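Local structure of 2-methyl-aconitate isomerase (Shewanella oneidensis, 5K87) at residues A[87-92]-A[124-129]; A[130-135]-A[154-159]; A[226-231]-A[285-290]. The protein catalyses the cis-trans isomerization of 2-methyl-aconitate in the 2-methylcitrate cycle, by which propionate is broken down. The protein carries 1 engineered substitution. All coordinates share one frame; numbering follows the deposited sequence. Where two conformers were deposited one is given.

Contact 1. Residues A[87-92]-A[124-129]; sequences HDVDYL and GLIDAA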
ATOM      1  N   HIS A  87      14.868  19.679  25.074  1.00 15.64           N
ATOM      2  CA  HIS A  87      14.097  18.818  24.179  1.00 14.19           C
ATOM      3  C   HIS A  87      13.267  17.849  24.983  1.00 16.37           C
ATOM      4  O   HIS A  87      13.624  17.494  26.109  1.00 16.90           O
ATOM      5  CB  HIS A  87      15.002  18.065  23.207  1.00 14.35           C
ATOM      6  CG  HIS A  87      15.711  18.958  22.241  1.00 16.04           C
ATOM      7  ND1 HIS A  87      16.789  19.736  22.606  1.00 16.69           N
ATOM      8  CD2 HIS A  87      15.486  19.219  20.931  1.00 14.41           C
ATOM      9  CE1 HIS A  87      17.202  20.432  21.560  1.00 16.85           C
ATOM     10  NE2 HIS A  87      16.428  20.136  20.530  1.00 15.24           N
ATOM     11  N   ASP A  88      12.150  17.432  24.406  1.00 13.20           N
ATOM     12  CA  ASP A  88      11.241  16.516  25.081  1.00 15.24           C
ATOM     13  C   ASP A  88      11.390  15.062  24.645  1.00 15.20           C
ATOM     14  O   ASP A  88      11.314  14.139  25.461  1.00 18.86           O
ATOM     15  CB  ASP A  88       9.807  16.960  24.840  1.00 16.89           C
ATOM     16  CG  ASP A  88       9.551  18.355  25.338  1.00 18.39           C
ATOM     17  OD1 ASP A  88       9.674  18.563  26.563  1.00 21.82           O
ATOM     18  OD2 ASP A  88       9.231  19.254  24.530  1.00 17.82           O
ATOM     19  N   VAL A  89      11.599  14.846  23.359  1.00 13.92           N
ATOM     20  CA  VAL A  89      11.539  13.498  22.831  1.00 13.17           C
ATOM     21  C   VAL A  89      12.621  13.337  21.773  1.00 12.48           C
ATOM     22  O   VAL A  89      12.896  14.277  21.022  1.00 14.19           O
ATOM     23  CB  VAL A  89      10.119  13.200  22.250  1.00 14.69           C
ATOM     24  CG1 VAL A  89       9.771  14.163  21.126  1.00 14.36           C
ATOM     25  CG2 VAL A  89       9.993  11.744  21.792  1.00 15.56           C
ATOM     26  N   ASP A  90      13.254  12.168  21.735  1.00 12.66           N
ATOM     27  CA  ASP A  90      14.201  11.818  20.679  0.92 12.43           C
ATOM     28  C   ASP A  90      13.492  11.015  19.591  1.00 12.59           C
ATOM     29  O   ASP A  90      12.728  10.080  19.882  1.00 13.20           O
ATOM     30  CB  ASP A  90      15.345  10.967  21.216  0.92 14.19           C
ATOM     31  CG  ASP A  90      16.344  11.749  22.036  0.92 16.71           C
ATOM     32  OD1 ASP A  90      16.224  12.983  22.149  0.92 16.08           O
ATOM     33  OD2 ASP A  90      17.278  11.103  22.558  0.92 20.95           O
ATOM     34  N   TYR A  91      13.799  11.348  18.343  1.00 11.72           N
ATOM     35  CA  TYR A  91      13.102  10.808  17.180  1.00 11.38           C
ATOM     36  C   TYR A  91      14.106  10.177  16.214  1.00 11.93           C
ATOM     37  O   TYR A  91      14.986  10.867  15.692  1.00 12.14           O
ATOM     38  CB  TYR A  91      12.340  11.966  16.528  1.00 10.85           C
ATOM     39  CG  TYR A  91      11.807  11.813  15.114  1.00 10.88           C
ATOM     40  CD1 TYR A  91      11.481  10.572  14.566  1.00 11.25           C
ATOM     41  CD2 TYR A  91      11.615  12.940  14.324  1.00 12.11           C
ATOM     42  CE1 TYR A  91      10.981  10.471  13.273  1.00 11.35           C
ATOM     43  CE2 TYR A  91      11.109  12.846  13.036  1.00 11.96           C
ATOM     44  CZ  TYR A  91      10.804  11.608  12.519  1.00 11.35           C
ATOM     45  OH  TYR A  91      10.309  11.496  11.240  1.00 12.85           O
ATOM     46  N   LEU A  92      13.965   8.868  15.996  1.00 11.10           N
ATOM     47  CA  LEU A  92      14.698   8.169  14.943  1.00 11.08           C
ATOM     48  C   LEU A  92      13.744   7.726  13.848  1.00 12.15           C
ATOM     49  O   LEU A  92      12.699   7.117  14.121  1.00 11.97           O
ATOM     50  CB  LEU A  92      15.432   6.944  15.480  1.00 12.79           C
ATOM     51  CG  LEU A  92      16.723   7.202  16.252  1.00 13.99           C
ATOM     52  CD1 LEU A  92      17.206   5.908  16.899  1.00 16.62           C
ATOM     53  CD2 LEU A  92      17.791   7.772  15.328  1.00 15.69           C
ATOM     54  N   GLY A 124       3.298   9.161  26.852  1.00 15.80           N
ATOM     55  CA  GLY A 124       4.038   9.392  28.080  1.00 17.64           C
ATOM     56  C   GLY A 124       5.480   9.828  27.906  1.00 16.67           C
ATOM     57  O   GLY A 124       6.291   9.655  28.817  1.00 17.65           O
ATOM     58  N   LEU A 125       5.816  10.406  26.755  1.00 16.04           N
ATOM     59  CA  LEU A 125       7.195  10.807  26.500  1.00 15.95           C
ATOM     60  C   LEU A 125       7.421  12.292  26.749  1.00 18.49           C
ATOM     61  O   LEU A 125       8.540  12.774  26.626  1.00 19.19           O
ATOM     62  CB  LEU A 125       7.619  10.422  25.077  1.00 15.58           C
ATOM     63  CG  LEU A 125       7.557   8.925  24.795  1.00 15.13           C
ATOM     64  CD1 LEU A 125       8.016   8.644  23.369  1.00 16.98           C
ATOM     65  CD2 LEU A 125       8.410   8.166  25.795  1.00 18.05           C
ATOM     66  N   ILE A 126       6.358  13.008  27.107  1.00 17.77           N
ATOM     67  CA  ILE A 126       6.440  14.445  27.340  1.00 18.42           C
ATOM     68  C   ILE A 126       6.131  14.774  28.799  1.00 18.60           C
ATOM     69  O   ILE A 126       5.093  14.354  29.308  1.00 19.04           O
ATOM     70  CB  ILE A 126       5.436  15.227  26.455  1.00 20.93           C
ATOM     71  CG1 ILE A 126       5.551  14.811  24.982  1.00 20.70           C
ATOM     72  CG2 ILE A 126       5.622  16.735  26.645  1.00 22.96           C
ATOM     73  CD1 ILE A 126       6.860  15.174  24.332  1.00 21.92           C
ATOM     74  N   ASP A 127       7.028  15.522  29.445  1.00 16.84           N
ATOM     75  CA  ASP A 127       6.838  16.021  30.813  1.00 18.44           C
ATOM     76  C   ASP A 127       5.417  16.543  30.961  1.00 18.42           C
ATOM     77  O   ASP A 127       5.013  17.453  30.243  1.00 19.47           O
ATOM     78  CB  ASP A 127       7.840  17.152  31.080  1.00 21.56           C
ATOM     79  CG  ASP A 127       7.810  17.666  32.516  1.00 29.22           C
ATOM     80  OD1 ASP A 127       6.885  17.326  33.281  1.00 23.56           O
ATOM     81  OD2 ASP A 127       8.725  18.439  32.876  1.00 33.24           O
ATOM     82  N   ALA A 128       4.662  15.963  31.889  1.00 19.43           N
ATOM     83  CA  ALA A 128       3.264  16.338  32.098  1.00 21.07           C
ATOM     84  C   ALA A 128       3.069  17.830  32.342  1.00 19.79           C
ATOM     85  O   ALA A 128       2.035  18.388  31.982  1.00 21.34           O
ATOM     86  CB  ALA A 128       2.659  15.529  33.245  1.00 24.65           C
ATOM     87  N   ALA A 129       4.065  18.478  32.933  1.00 19.69           N
ATOM     88  CA  ALA A 129       3.986  19.915  33.181  1.00 22.54           C
ATOM     89  C   ALA A 129       3.855  20.725  31.887  1.00 24.01           C
ATOM     90  O   ALA A 129       3.364  21.856  31.902  1.00 25.87           O
ATOM     91  CB  ALA A 129       5.184  20.386  33.993  1.00 25.42           C
TER
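Ile126 reaches Asp88 and Val89 with the far end of its side chain, at the place where the loop after helix 113-122 passes the start of strand 89-96. From CB, the CG2 branch turns off and CG1 carries the chain toward the strand; a second bend there (chi2 -66°) swings CD1 across. This terminal methyl lies 3.5 Å from Asp88 CB and, more loosely, 4.3 Å from Val89 CB, so it fits into the angle between two successive residues. Ile126 also packs on Val139 of strand 135-143 and on Ala120 of helix 113-122, which Val89 touches as well. One residue earlier, Leu125 approaches obliquely: its CD1 meets Val89 CG2 at 4.0 Å, and the side chain also leans on Leu79 of strand 75-81. Val89 is thus met at CG2 by Leu125 and at CB by Ile126. The backbones join less comfortably, for Asp88 O and Leu125 O, both acceptors, stand 3.3 Å apart. Further along the loop, Asp127 OD1 accepts from Ala129 N at 3.1 Å in an Asx turn. Of the Asp88 side chain it is CB that touches the loop, while the buried carboxylate forms a salt bridge to Arg140 on strand 135-143. The chemistry is therefore divided: aliphatic carbons make the side-chain contact, and the neighbouring arginine probably keeps Asp88 ionised although it is buried.

Contact 2. Residues A[130-135]-A[154-159]; sequences RIPRNG and VPITDG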
ATOM      1  N   ARG A 130       4.280  20.139  30.768  1.00 20.39           N
ATOM      2  CA  ARG A 130       4.258  20.832  29.479  1.00 22.36           C
ATOM      3  C   ARG A 130       3.005  20.555  28.652  1.00 21.24           C
ATOM      4  O   ARG A 130       2.842  21.098  27.559  1.00 23.74           O
ATOM      5  CB  ARG A 130       5.484  20.456  28.648  1.00 21.44           C
ATOM      6  CG  ARG A 130       6.805  20.906  29.243  1.00 27.56           C
ATOM      7  CD  ARG A 130       7.931  20.732  28.233  1.00 27.55           C
ATOM      8  NE  ARG A 130       7.617  21.364  26.952  1.00 31.33           N
ATOM      9  CZ  ARG A 130       7.994  22.591  26.610  1.00 29.30           C
ATOM     10  NH1 ARG A 130       7.659  23.090  25.425  1.00 22.78           N
ATOM     11  NH2 ARG A 130       8.711  23.322  27.455  1.00 24.59           N
ATOM     12  N   ILE A 131       2.132  19.693  29.153  1.00 18.65           N
ATOM     13  CA  ILE A 131       0.901  19.385  28.445  1.00 19.36           C
ATOM     14  C   ILE A 131      -0.254  20.061  29.160  1.00 19.68           C
ATOM     15  O   ILE A 131      -0.564  19.715  30.301  1.00 21.54           O
ATOM     16  CB  ILE A 131       0.621  17.879  28.415  1.00 18.91           C
ATOM     17  CG1 ILE A 131       1.852  17.102  27.941  1.00 21.92           C
ATOM     18  CG2 ILE A 131      -0.576  17.589  27.520  1.00 22.27           C
ATOM     19  CD1 ILE A 131       1.693  15.607  28.056  1.00 24.41           C
ATOM     20  N   PRO A 132      -0.891  21.039  28.505  1.00 19.01           N
ATOM     21  CA  PRO A 132      -2.036  21.689  29.142  1.00 19.44           C
ATOM     22  C   PRO A 132      -3.256  20.788  29.075  1.00 21.97           C
ATOM     23  O   PRO A 132      -3.271  19.803  28.335  1.00 21.64           O
ATOM     24  CB  PRO A 132      -2.258  22.921  28.268  1.00 19.78           C
ATOM     25  CG  PRO A 132      -1.800  22.485  26.908  1.00 20.38           C
ATOM     26  CD  PRO A 132      -0.623  21.572  27.156  1.00 20.46           C
ATOM     27  N   ARG A 133      -4.279  21.115  29.850  1.00 19.06           N
ATOM     28  CA  ARG A 133      -5.534  20.397  29.769  1.00 20.97           C
ATOM     29  C   ARG A 133      -6.185  20.684  28.417  1.00 17.70           C
ATOM     30  O   ARG A 133      -6.789  19.806  27.808  1.00 18.50           O
ATOM     31  CB  ARG A 133      -6.449  20.839  30.912  1.00 23.04           C
ATOM     32  CG  ARG A 133      -7.754  20.083  31.000  1.00 31.50           C
ATOM     33  CD  ARG A 133      -7.520  18.644  31.399  1.00 34.72           C
ATOM     34  NE  ARG A 133      -8.734  17.852  31.264  1.00 35.30           N
ATOM     35  CZ  ARG A 133      -8.769  16.529  31.353  1.00 29.10           C
ATOM     36  NH1 ARG A 133      -7.649  15.852  31.575  1.00 32.16           N
ATOM     37  NH2 ARG A 133      -9.918  15.884  31.214  1.00 36.22           N
ATOM     38  N   ASN A 134      -6.047  21.928  27.961  1.00 17.23           N
ATOM     39  CA  ASN A 134      -6.549  22.362  26.662  1.00 16.71           C
ATOM     40  C   ASN A 134      -5.616  23.408  26.086  1.00 17.08           C
ATOM     41  O   ASN A 134      -5.027  24.191  26.830  1.00 20.03           O
ATOM     42  CB  ASN A 134      -7.949  22.977  26.786  1.00 16.75           C
ATOM     43  CG  ASN A 134      -8.992  21.972  27.227  1.00 18.26           C
ATOM     44  OD1 ASN A 134      -9.476  21.166  26.432  1.00 17.41           O
ATOM     45  ND2 ASN A 134      -9.357  22.023  28.501  1.00 18.81           N
ATOM     46  N   GLY A 135      -5.491  23.439  24.767  1.00 17.19           N
ATOM     47  CA  GLY A 135      -4.681  24.463  24.141  1.00 20.00           C
ATOM     48  C   GLY A 135      -3.701  23.865  23.161  1.00 17.97           C
ATOM     49  O   GLY A 135      -4.090  23.066  22.309  1.00 20.06           O
ATOM     50  N   VAL A 154       1.203  20.846  18.850  1.00 13.42           N
ATOM     51  CA  VAL A 154       0.119  19.874  18.789  1.00 13.51           C
ATOM     52  C   VAL A 154      -1.073  20.347  19.609  1.00 13.70           C
ATOM     53  O   VAL A 154      -0.927  20.636  20.791  1.00 13.96           O
ATOM     54  CB  VAL A 154       0.583  18.502  19.297  1.00 12.67           C
ATOM     55  CG1 VAL A 154      -0.535  17.474  19.172  1.00 15.38           C
ATOM     56  CG2 VAL A 154       1.841  18.054  18.548  1.00 14.63           C
ATOM     57  N   PRO A 155      -2.254  20.416  18.988  1.00 12.23           N
ATOM     58  CA  PRO A 155      -3.433  20.856  19.742  1.00 13.76           C
ATOM     59  C   PRO A 155      -3.899  19.801  20.739  1.00 12.75           C
ATOM     60  O   PRO A 155      -3.839  18.591  20.465  1.00 13.98           O
ATOM     61  CB  PRO A 155      -4.480  21.082  18.655  1.00 17.21           C
ATOM     62  CG  PRO A 155      -4.077  20.148  17.547  1.00 15.73           C
ATOM     63  CD  PRO A 155      -2.568  20.129  17.575  1.00 14.57           C
ATOM     64  N   ILE A 156      -4.370  20.272  21.891  1.00 14.05           N
ATOM     65  CA  ILE A 156      -4.804  19.430  22.999  1.00 15.07           C
ATOM     66  C   ILE A 156      -6.248  19.752  23.384  1.00 16.37           C
ATOM     67  O   ILE A 156      -6.617  20.925  23.499  1.00 17.24           O
ATOM     68  CB  ILE A 156      -3.932  19.670  24.249  1.00 16.09           C
ATOM     69  CG1 ILE A 156      -2.442  19.466  23.937  1.00 15.80           C
ATOM     70  CG2 ILE A 156      -4.378  18.772  25.396  1.00 17.67           C
ATOM     71  CD1 ILE A 156      -2.050  18.035  23.571  1.00 16.97           C
ATOM     72  N   THR A 157      -7.059  18.718  23.574  1.00 15.44           N
ATOM     73  CA  THR A 157      -8.421  18.866  24.086  1.00 15.87           C
ATOM     74  C   THR A 157      -8.634  17.825  25.174  1.00 17.66           C
ATOM     75  O   THR A 157      -8.382  16.640  24.958  1.00 16.87           O
ATOM     76  CB  THR A 157      -9.455  18.658  22.977  1.00 17.69           C
ATOM     77  OG1 THR A 157      -9.318  19.693  21.994  1.00 16.92           O
ATOM     78  CG2 THR A 157     -10.873  18.676  23.550  1.00 20.21           C
ATOM     79  N   ASP A 158      -9.071  18.267  26.352  1.00 17.44           N
ATOM     80  CA  ASP A 158      -9.352  17.360  27.469  1.00 18.72           C
ATOM     81  C   ASP A 158      -8.150  16.473  27.788  1.00 18.36           C
ATOM     82  O   ASP A 158      -8.296  15.273  28.034  1.00 20.76           O
ATOM     83  CB  ASP A 158     -10.601  16.510  27.193  1.00 21.98           C
ATOM     84  CG  ASP A 158     -11.861  17.349  27.061  1.00 26.24           C
ATOM     85  OD1 ASP A 158     -11.958  18.381  27.756  1.00 26.21           O
ATOM     86  OD2 ASP A 158     -12.750  16.984  26.260  1.00 26.63           O
ATOM     87  N   GLY A 159      -6.966  17.073  27.772  1.00 19.60           N
ATOM     88  CA  GLY A 159      -5.743  16.381  28.125  1.00 18.31           C
ATOM     89  C   GLY A 159      -5.246  15.359  27.117  1.00 20.74           C
ATOM     90  O   GLY A 159      -4.319  14.611  27.415  1.00 22.71           O
TER
HETATM   91  O   HOH W   1     -10.864  19.714  29.817  1.00 27.33           O
HETATM   92  O   HOH W   2     -12.187  20.888  26.660  1.00 44.72           O
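Arg133 sends CG opposite its backbone N (chi1 -176°) and bends at chi2 (68°), which brings its guanidinium over the peptide joining Asp158 to Gly159. CZ lies 3.6 Å from Asp158 O, and the carbonyl oxygen sits over one face of the flat group, offset toward its rim. The Asp158 carboxylate is not gripped directly: NH2 and OD1 are 4.7 Å apart, and a water links Arg133 NE, Asn134 ND2 and Asp158 OD1. A second water joins Asn134 OD1 to the same carboxylate oxygen. Asn134 OD1 also takes a nearly straight bond (171°) from Asp158 N at 2.9 Å, the donor standing above the amide plane. Beside it, Gly159 N donates to Arg133 O at 2.7 Å, on a lone pair. Gly135 and Ile156 form an antiparallel hydrogen-bonded pair, with Gly135 N to Ile156 O at 3.0 Å and Ile156 N to Gly135 O at 2.8 Å. The Ile156 side chain meets a carbonyl as well as carbon: CG2 lies 3.3 Å from Pro132 O, and CD1 lies 4.2 Å from Ile131 CG2. The site closes the open end of the hairpin made by strands 135-143 and 148-157: Ile156 rests on Ile121 of helix 113-122 and on Cys137, Pro132 also touches Cys137, and Pro155 bonds through its backbone to Gln162, which lies past the turn.

Contact 3. Residues A[226-231]-A[285-290]; sequences TIFINA and AFVAPP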
ATOM      1  N   THR A 226      19.830  17.879  -0.921  1.00 13.41           N
ATOM      2  CA  THR A 226      18.971  17.882  -2.095  1.00 14.45           C
ATOM      3  C   THR A 226      19.673  18.518  -3.286  1.00 12.85           C
ATOM      4  O   THR A 226      20.341  19.556  -3.150  1.00 15.14           O
ATOM      5  CB  THR A 226      17.650  18.651  -1.817  1.00 14.84           C
ATOM      6  OG1 THR A 226      17.009  18.094  -0.664  1.00 15.87           O
ATOM      7  CG2 THR A 226      16.708  18.539  -3.000  1.00 15.26           C
ATOM      8  N   ILE A 227      19.521  17.891  -4.445  1.00 13.01           N
ATOM      9  CA  ILE A 227      20.001  18.412  -5.711  1.00 13.52           C
ATOM     10  C   ILE A 227      18.788  18.910  -6.473  1.00 13.40           C
ATOM     11  O   ILE A 227      17.883  18.126  -6.760  1.00 14.47           O
ATOM     12  CB  ILE A 227      20.642  17.293  -6.543  1.00 14.97           C
ATOM     13  CG1 ILE A 227      21.769  16.614  -5.772  1.00 16.09           C
ATOM     14  CG2 ILE A 227      21.135  17.837  -7.865  1.00 16.56           C
ATOM     15  CD1 ILE A 227      21.972  15.153  -6.146  1.00 18.10           C
ATOM     16  N   PHE A 228      18.765  20.202  -6.797  1.00 13.35           N
ATOM     17  CA  PHE A 228      17.711  20.783  -7.616  1.00 13.04           C
ATOM     18  C   PHE A 228      18.234  21.085  -9.019  1.00 14.61           C
ATOM     19  O   PHE A 228      19.272  21.729  -9.171  1.00 15.82           O
ATOM     20  CB  PHE A 228      17.231  22.109  -7.016  1.00 13.61           C
ATOM     21  CG  PHE A 228      16.498  21.970  -5.715  1.00 12.96           C
ATOM     22  CD1 PHE A 228      15.183  21.529  -5.690  1.00 14.28           C
ATOM     23  CD2 PHE A 228      17.106  22.318  -4.523  1.00 14.26           C
ATOM     24  CE1 PHE A 228      14.493  21.422  -4.497  1.00 14.07           C
ATOM     25  CE2 PHE A 228      16.426  22.210  -3.327  1.00 14.95           C
ATOM     26  CZ  PHE A 228      15.117  21.763  -3.314  1.00 14.57           C
ATOM     27  N   ILE A 229      17.519  20.635 -10.037  0.58 14.25           N
ATOM     28  CA  ILE A 229      17.877  20.973 -11.407  0.58 15.05           C
ATOM     29  C   ILE A 229      16.660  21.580 -12.095  0.58 15.90           C
ATOM     30  O   ILE A 229      15.539  21.442 -11.616  0.58 16.18           O
ATOM     31  CB  ILE A 229      18.402  19.740 -12.161  0.58 17.65           C
ATOM     32  CG1 ILE A 229      17.407  18.586 -12.044  0.58 15.62           C
ATOM     33  CG2 ILE A 229      19.766  19.321 -11.607  0.58 18.51           C
ATOM     34  CD1 ILE A 229      17.987  17.245 -12.449  0.58 24.66           C
ATOM     35  N   ASN A 230      16.878  22.293 -13.191  1.00 15.88           N
ATOM     36  CA  ASN A 230      15.777  22.890 -13.924  1.00 15.95           C
ATOM     37  C   ASN A 230      15.044  21.842 -14.752  1.00 16.99           C
ATOM     38  O   ASN A 230      15.672  21.069 -15.484  1.00 17.41           O
ATOM     39  CB  ASN A 230      16.261  24.009 -14.839  1.00 20.03           C
ATOM     40  CG  ASN A 230      16.688  25.246 -14.073  1.00 22.11           C
ATOM     41  OD1 ASN A 230      16.176  25.532 -12.990  1.00 21.04           O
ATOM     42  ND2 ASN A 230      17.637  25.988 -14.636  1.00 26.16           N
ATOM     43  N   ALA A 231      13.718  21.822 -14.646  1.00 16.15           N
ATOM     44  CA  ALA A 231      12.897  20.878 -15.396  1.00 14.68           C
ATOM     45  C   ALA A 231      13.244  20.881 -16.890  1.00 16.09           C
ATOM     46  O   ALA A 231      13.362  19.821 -17.513  1.00 16.59           O
ATOM     47  CB  ALA A 231      11.424  21.190 -15.201  1.00 16.17           C
ATOM     48  N   ALA A 285      15.529  16.590  -7.284  1.00 13.26           N
ATOM     49  CA  ALA A 285      14.275  17.262  -7.595  1.00 12.48           C
ATOM     50  C   ALA A 285      14.453  18.173  -8.793  1.00 13.20           C
ATOM     51  O   ALA A 285      15.567  18.603  -9.114  1.00 15.79           O
ATOM     52  CB  ALA A 285      13.796  18.062  -6.398  1.00 15.51           C
ATOM     53  N   PHE A 286      13.354  18.471  -9.463  1.00 13.33           N
ATOM     54  CA  PHE A 286      13.397  19.416 -10.568  1.00 13.48           C
ATOM     55  C   PHE A 286      12.366  20.522 -10.393  1.00 13.29           C
ATOM     56  O   PHE A 286      11.298  20.306  -9.808  1.00 14.18           O
ATOM     57  CB  PHE A 286      13.353  18.734 -11.948  1.00 14.46           C
ATOM     58  CG  PHE A 286      12.155  17.852 -12.200  1.00 16.09           C
ATOM     59  CD1 PHE A 286      12.149  16.527 -11.782  1.00 15.68           C
ATOM     60  CD2 PHE A 286      11.072  18.318 -12.931  1.00 16.93           C
ATOM     61  CE1 PHE A 286      11.068  15.703 -12.052  1.00 18.48           C
ATOM     62  CE2 PHE A 286       9.994  17.492 -13.205  1.00 18.40           C
ATOM     63  CZ  PHE A 286       9.995  16.185 -12.763  1.00 19.04           C
ATOM     64  N   VAL A 287      12.716  21.714 -10.879  1.00 13.50           N
ATOM     65  CA  VAL A 287      11.947  22.920 -10.591  1.00 13.59           C
ATOM     66  C   VAL A 287      11.580  23.660 -11.872  1.00 14.31           C
ATOM     67  O   VAL A 287      12.245  23.513 -12.899  1.00 14.90           O
ATOM     68  CB  VAL A 287      12.735  23.891  -9.662  1.00 15.08           C
ATOM     69  CG1 VAL A 287      13.178  23.173  -8.401  1.00 16.19           C
ATOM     70  CG2 VAL A 287      13.944  24.507 -10.379  1.00 15.68           C
ATOM     71  N   ALA A 288      10.527  24.464 -11.800  1.00 13.91           N
ATOM     72  CA  ALA A 288      10.113  25.281 -12.930  1.00 14.76           C
ATOM     73  C   ALA A 288       9.281  26.451 -12.439  1.00 15.31           C
ATOM     74  O   ALA A 288       8.733  26.408 -11.336  1.00 14.28           O
ATOM     75  CB  ALA A 288       9.310  24.451 -13.914  1.00 16.21           C
ATOM     76  N   PRO A 289       9.183  27.518 -13.258  1.00 15.52           N
ATOM     77  CA  PRO A 289       8.266  28.608 -12.902  1.00 16.47           C
ATOM     78  C   PRO A 289       6.813  28.126 -12.892  1.00 16.85           C
ATOM     79  O   PRO A 289       6.522  27.058 -13.430  1.00 16.47           O
ATOM     80  CB  PRO A 289       8.484  29.624 -14.037  1.00 16.95           C
ATOM     81  CG  PRO A 289       9.845  29.314 -14.577  1.00 18.23           C
ATOM     82  CD  PRO A 289       9.972  27.827 -14.470  1.00 17.22           C
ATOM     83  N   PRO A 290       5.908  28.906 -12.289  1.00 15.61           N
ATOM     84  CA  PRO A 290       4.495  28.530 -12.227  1.00 17.03           C
ATOM     85  C   PRO A 290       3.915  28.190 -13.588  1.00 17.64           C
ATOM     86  O   PRO A 290       4.207  28.853 -14.596  1.00 18.01           O
ATOM     87  CB  PRO A 290       3.825  29.796 -11.691  1.00 18.49           C
ATOM     88  CG  PRO A 290       4.878  30.433 -10.868  1.00 17.62           C
ATOM     89  CD  PRO A 290       6.165  30.174 -11.589  1.00 17.23           C
TER
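Phe228 and Val287 set their side chains at about a right angle on one face of two parallel strands. Phe228 CD1 lies 3.8 Å from Val287 CG1 and equally 3.8 Å from Ala285 CB, both of which approach obliquely. Thr226 CG2 sits over one face of this ring, offset toward its rim, and Ala329 and Ile330 of helix 324-334 pack on the same side chain. Next along this face, Asn230 slants across Val287 and lays OD1 against CG2 at 3.6 Å. Phe286 points to the other face, its CG set between backbone N and carbonyl carbon (chi1 58°); Ile229 crosses it obliquely, CG1 against CB. There Ala231 CB meets the ring edge at CD2, 3.7 Å away and near the ring plane, and the Tyr236 ring meets it with planes inclined by about 25°. The parallel backbones bond through both N and O of Ala285, Ile229 and Val287: Ala285 N to Ile227 O at 2.9 Å, Ile229 N to Ala285 O at 3.0 Å, Val287 N to Ile229 O, and Ala231 N to Val287 O at 2.8 Å. These bonds lie within the sheet; the side chains facing the helices on the Phe228 side are largely apolar, Asn230 excepted.

Overall arrangement
Contacts 1 and 2 are neighbours, with centres 14 Å apart, and their loop segments run on directly from residue 129 to 130. They touch through Ile126 O and Ile131 CD1 (3.8 Å) and through a long, weak ion pair between Asp88 OD1 and Arg130 NE (3.5 Å); both pack on helix 113-122. Contact 3 lies across the chain's centre, its centre 37 Å from that of contact 1 and 40 Å from that of contact 2. It approaches the active site: the Ala285 side chain is about 6 Å from that of substrate-binding Lys283 and about 7 Å from that of Met323, the inferred proton donor/acceptor, while the Phe286 side chain is about 12 Å from the bound malonate.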